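Local atomic coordinates of uncharacterized protein (Chaetomium thermophilum, PDB entry 3LPZ), a protein that probably serves as the Get4 component of the Get pathway, an alpha-solenoid protein that binds Get5 in the biogenesis of tail-anchored proteins. Residues A[103-108]-A[139-144]; A[112-117]-A[147-152]. All blocks are in the same frame, centred on the assembly; numbering follows the deposited sequence.

Contact 1: A[103-108]-A[139-144]; sequences CLRLFQ and HHVVGT
One face of the Arg-105 guanidinium lies against the methyl CG1 of Val-141, which sits toward the rim of the flat group, 3.5 Å from NH2. At the edge of the same group, in its plane, are two waters. One accepts from NH2 and the other from NH1, and each donates to Thr-144 OG1, at 2.9 Å for the first and 2.8 Å for the second. Thr-144 OG1 in turn donates to Val-141 O, 2.9 Å away and within the same helix 136-148, from a position 22° out of the carbonyl plane. OG1 therefore has three partners, and the arginine reaches the helix through a pair of water bridges while one face of its guanidinium rests on a valine methyl. An extended chain from CG to NE carries the guanidinium this far, although the CB of Arg-105 does not point at the partner helix. Here the end of helix 94-104 meets helix 136-148, the next but one in the alpha-solenoid, with helix 112-128 touching both: Leu-104 packs on Val-118 and Val-142 on Met-121. The apolar half of the contact is buried. With CG anti to its backbone nitrogen (chi1 -176°), Leu-104 reaches toward the partner helix and brings CD2 against two valine methyls, 3.8 Å from Val-142 CG2 and 4.0 Å from Val-141 CG1. The leucine crosses Val-142 at about a right angle but runs past Val-141 in the opposite direction. Leu-104 to Phe-107 form a type I beta turn.

Contact 2: A[112-117]-A[147-152]; sequences PVRKRF and VEEGEF
A single bidentate salt bridge joins the N-terminal part of helix 112-128 to the C-terminal end of helix 136-148, linking two consecutive helices of the alpha-solenoid. The backbones stay far apart, with CA of Arg-114 13.4 Å from CA of Glu-149, and the two side chains come from opposite directions to meet midway. Arg-114 presents the end of its guanidinium: NH1 donates to Glu-149 OE2 at 2.9 Å and NH2 to Glu-149 OE1 at 2.8 Å. Both bonds are nearly straight, with N-H...O angles of 166° and 164°, and both carboxylate oxygens are met on their syn sides by nitrogens standing somewhat out of the carboxylate plane. The oxygens lie close to the guanidinium plane, yet the two flat groups are not coplanar, their planes being turned 27° apart. The arginine chain leaves the helix extended and bends at chi3 before presenting its two terminal nitrogens. Glu-149 answers with a chain extended beyond CG, its CB already directed at the partner helix. This glutamate stands right before Gly-150, whose positive phi closes helix 136-148 in a Schellman motif; Glu-151 then takes the N-cap position of helix 152-159. On its way the arginine touches Phe-107, and Glu-149 touches Pro-109, both in the loop that precedes helix 112-128. Two bonds between the same two groups restrict rotation of the guanidinium against the carboxylate, and the pairing of opposite charges probably offsets much of the cost of holding the buried Arg-114 there, as well as favouring the ionised form of Glu-149.

Overall arrangement
The centres of the two contacts are 8 Å apart, and their segments alternate along the chain: 103-108, 112-117, 139-144, then 147-152. Helix 136-148 serves both, receiving in contact 1 the end of helix 94-104 and in contact 2 the start of helix 112-128, the next helix after 94-104. The contacts touch directly through Phe-107, whose CB lies 3.5 Å from Arg-114 CD and whose ring meets that of Phe-117; the latter ring also packs on Cys-103 and Leu-104. Together the contacts tie three successive helices to one another, consistent with the alpha-solenoid fold of Get4.

Contact 1: A[103-108]-A[139-144]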
# COMPACT_ATOMS: atom_id res chain seq x y z
N CYS A 103 9.77 -6.35 -16.14
CA CYS A 103 10.05 -4.96 -16.58
C CYS A 103 10.29 -4.02 -15.40
O CYS A 103 11.29 -3.26 -15.37
CB CYS A 103 8.90 -4.41 -17.45
SG CYS A 103 8.69 -5.27 -19.03
N LEU A 104 9.40 -4.09 -14.42
CA LEU A 104 9.43 -3.22 -13.23
C LEU A 104 10.79 -3.18 -12.55
O LEU A 104 11.33 -2.10 -12.23
CB LEU A 104 8.39 -3.69 -12.19
CG LEU A 104 8.25 -2.82 -10.92
CD1 LEU A 104 7.82 -1.41 -11.29
CD2 LEU A 104 7.23 -3.43 -9.89
N ARG A 105 11.35 -4.37 -12.33
CA ARG A 105 12.58 -4.51 -11.56
C ARG A 105 13.80 -4.01 -12.34
O ARG A 105 14.85 -3.80 -11.77
CB ARG A 105 12.78 -5.95 -11.12
CG ARG A 105 11.72 -6.41 -10.11
CD ARG A 105 12.15 -7.75 -9.52
NE ARG A 105 11.19 -8.36 -8.59
CZ ARG A 105 11.07 -8.05 -7.30
NH1 ARG A 105 11.82 -7.09 -6.77
NH2 ARG A 105 10.18 -8.70 -6.53
N LEU A 106 13.65 -3.82 -13.65
CA LEU A 106 14.77 -3.32 -14.45
C LEU A 106 14.82 -1.81 -14.66
O LEU A 106 15.80 -1.29 -15.19
CB LEU A 106 14.87 -4.07 -15.79
CG LEU A 106 15.23 -5.57 -15.72
CD1 LEU A 106 14.91 -6.24 -17.07
CD2 LEU A 106 16.69 -5.80 -15.35
N PHE A 107 13.79 -1.08 -14.24
CA PHE A 107 13.83 0.38 -14.29
C PHE A 107 14.79 0.92 -13.23
O PHE A 107 14.84 0.38 -12.11
CB PHE A 107 12.49 0.99 -13.92
CG PHE A 107 11.48 0.99 -15.02
CD1 PHE A 107 10.57 -0.08 -15.15
CD2 PHE A 107 11.35 2.09 -15.88
CE1 PHE A 107 9.59 -0.06 -16.14
CE2 PHE A 107 10.38 2.10 -16.86
CZ PHE A 107 9.48 1.04 -16.99
N GLN A 108 15.51 2.00 -13.55
CA GLN A 108 16.18 2.80 -12.52
C GLN A 108 15.12 3.49 -11.68
O GLN A 108 14.14 3.96 -12.23
CB GLN A 108 17.07 3.88 -13.15
CG GLN A 108 18.33 3.33 -13.78
CD GLN A 108 19.28 2.78 -12.74
OE1 GLN A 108 19.84 1.71 -12.91
NE2 GLN A 108 19.44 3.51 -11.63
N HIS A 139 0.98 -4.77 -5.91
CA HIS A 139 1.07 -3.78 -4.82
C HIS A 139 2.21 -4.14 -3.86
O HIS A 139 2.97 -3.25 -3.42
CB HIS A 139 -0.23 -3.68 -4.01
CG HIS A 139 -1.28 -2.82 -4.65
ND1 HIS A 139 -1.05 -1.50 -4.99
CD2 HIS A 139 -2.56 -3.08 -5.00
CE1 HIS A 139 -2.15 -0.98 -5.52
NE2 HIS A 139 -3.08 -1.92 -5.54
N HIS A 140 2.32 -5.42 -3.50
CA HIS A 140 3.41 -5.84 -2.64
C HIS A 140 4.81 -5.49 -3.20
O HIS A 140 5.64 -4.89 -2.52
CB HIS A 140 3.36 -7.34 -2.36
CG HIS A 140 4.53 -7.81 -1.54
ND1 HIS A 140 4.62 -7.56 -0.19
CD2 HIS A 140 5.67 -8.46 -1.89
CE1 HIS A 140 5.77 -8.05 0.27
NE2 HIS A 140 6.42 -8.61 -0.74
N VAL A 141 5.08 -5.92 -4.42
CA VAL A 141 6.37 -5.65 -5.05
C VAL A 141 6.66 -4.14 -5.22
O VAL A 141 7.75 -3.70 -4.88
CB VAL A 141 6.54 -6.44 -6.36
CG1 VAL A 141 7.91 -6.09 -7.00
CG2 VAL A 141 6.43 -7.97 -6.05
N VAL A 142 5.70 -3.36 -5.69
CA VAL A 142 5.89 -1.91 -5.83
C VAL A 142 6.17 -1.34 -4.44
O VAL A 142 7.08 -0.52 -4.25
CB VAL A 142 4.63 -1.24 -6.45
CG1 VAL A 142 4.68 0.30 -6.33
CG2 VAL A 142 4.47 -1.68 -7.93
N GLY A 143 5.40 -1.80 -3.45
CA GLY A 143 5.57 -1.34 -2.08
C GLY A 143 6.96 -1.65 -1.56
O GLY A 143 7.59 -0.78 -0.93
N THR A 144 7.47 -2.86 -1.82
CA THR A 144 8.83 -3.21 -1.36
C THR A 144 9.93 -2.40 -2.07
O THR A 144 10.93 -2.03 -1.45
CB THR A 144 9.17 -4.70 -1.45
OG1 THR A 144 9.30 -5.08 -2.85
CG2 THR A 144 8.06 -5.53 -0.79
O HOH W 1 9.74 -7.76 -3.79
O HOH W 2 11.76 -5.84 -4.00

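Contact 2: A[112-117]-A[147-152]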
# COMPACT_ATOMS: atom_id res chain seq x y z
N PRO A 112 11.78 8.64 -14.98
CA PRO A 112 10.43 9.23 -14.95
C PRO A 112 9.35 8.31 -15.51
O PRO A 112 8.23 8.28 -14.99
CB PRO A 112 10.55 10.49 -15.82
CG PRO A 112 12.00 10.90 -15.64
CD PRO A 112 12.77 9.59 -15.57
N VAL A 113 9.70 7.53 -16.54
CA VAL A 113 8.70 6.69 -17.16
C VAL A 113 8.24 5.57 -16.20
O VAL A 113 7.16 5.03 -16.39
CB VAL A 113 9.14 6.15 -18.53
CG1 VAL A 113 8.05 5.21 -19.12
CG2 VAL A 113 9.35 7.33 -19.50
N ARG A 114 9.04 5.23 -15.18
CA ARG A 114 8.61 4.18 -14.21
C ARG A 114 7.30 4.53 -13.48
O ARG A 114 6.48 3.66 -13.19
CB ARG A 114 9.71 3.79 -13.20
CG ARG A 114 9.35 2.50 -12.49
CD ARG A 114 10.35 2.11 -11.41
NE ARG A 114 10.19 2.97 -10.25
CZ ARG A 114 10.77 2.76 -9.08
NH1 ARG A 114 11.57 1.71 -8.92
NH2 ARG A 114 10.55 3.61 -8.08
N LYS A 115 7.11 5.82 -13.19
CA LYS A 115 5.89 6.32 -12.54
C LYS A 115 4.65 6.03 -13.39
O LYS A 115 3.63 5.56 -12.88
CB LYS A 115 5.97 7.85 -12.32
CG LYS A 115 7.10 8.33 -11.41
CD LYS A 115 7.13 9.88 -11.37
CE LYS A 115 7.95 10.42 -10.19
NZ LYS A 115 9.28 9.75 -10.08
N ARG A 116 4.73 6.36 -14.67
CA ARG A 116 3.66 6.05 -15.63
C ARG A 116 3.45 4.54 -15.73
O ARG A 116 2.32 4.07 -15.71
CB ARG A 116 3.97 6.64 -17.01
CG ARG A 116 2.82 6.55 -18.05
CD ARG A 116 3.31 7.07 -19.41
NE ARG A 116 2.33 6.93 -20.50
CZ ARG A 116 1.04 6.66 -20.32
NH1 ARG A 116 0.57 6.51 -19.10
NH2 ARG A 116 0.24 6.54 -21.37
N PHE A 117 4.54 3.78 -15.84
CA PHE A 117 4.43 2.32 -15.96
C PHE A 117 3.67 1.75 -14.74
O PHE A 117 2.76 0.93 -14.91
CB PHE A 117 5.79 1.65 -16.10
CG PHE A 117 5.73 0.16 -16.12
CD1 PHE A 117 5.18 -0.52 -17.22
CD2 PHE A 117 6.18 -0.58 -15.02
CE1 PHE A 117 5.11 -1.93 -17.24
CE2 PHE A 117 6.10 -2.00 -15.04
CZ PHE A 117 5.57 -2.67 -16.17
N VAL A 147 9.95 1.01 -0.35
CA VAL A 147 10.74 0.82 0.88
C VAL A 147 12.27 0.84 0.65
O VAL A 147 12.97 1.60 1.33
CB VAL A 147 10.35 -0.45 1.66
CG1 VAL A 147 11.35 -0.70 2.87
CG2 VAL A 147 8.90 -0.37 2.13
N GLU A 148 12.77 0.03 -0.28
CA GLU A 148 14.22 0.00 -0.61
C GLU A 148 14.78 1.37 -1.00
O GLU A 148 15.93 1.69 -0.72
CB GLU A 148 14.52 -0.96 -1.77
CG GLU A 148 14.27 -2.41 -1.45
CD GLU A 148 14.33 -3.31 -2.68
OE1 GLU A 148 14.64 -2.81 -3.80
OE2 GLU A 148 14.06 -4.52 -2.52
N GLU A 149 13.97 2.17 -1.67
CA GLU A 149 14.37 3.48 -2.16
C GLU A 149 14.09 4.59 -1.13
O GLU A 149 14.27 5.76 -1.45
CB GLU A 149 13.59 3.80 -3.44
CG GLU A 149 13.96 2.90 -4.59
CD GLU A 149 12.83 2.74 -5.61
OE1 GLU A 149 11.96 3.64 -5.71
OE2 GLU A 149 12.83 1.71 -6.32
N GLY A 150 13.63 4.22 0.06
CA GLY A 150 13.32 5.22 1.10
C GLY A 150 12.09 6.08 0.83
O GLY A 150 11.95 7.15 1.41
N GLU A 151 11.20 5.63 -0.04
CA GLU A 151 9.93 6.33 -0.27
C GLU A 151 8.81 5.74 0.61
O GLU A 151 7.92 5.03 0.11
CB GLU A 151 9.53 6.24 -1.74
CG GLU A 151 10.53 6.93 -2.72
CD GLU A 151 10.56 8.46 -2.60
OE1 GLU A 151 9.57 9.06 -2.11
OE2 GLU A 151 11.58 9.07 -2.98
N PHE A 152 8.85 6.08 1.89
CA PHE A 152 8.05 5.38 2.88
C PHE A 152 6.55 5.71 2.73
O PHE A 152 5.69 4.82 2.82
CB PHE A 152 8.57 5.69 4.30
CG PHE A 152 9.89 5.01 4.67
CD1 PHE A 152 10.59 4.21 3.76
CD2 PHE A 152 10.43 5.19 5.94
CE1 PHE A 152 11.80 3.57 4.11
CE2 PHE A 152 11.68 4.55 6.32
CZ PHE A 152 12.35 3.75 5.40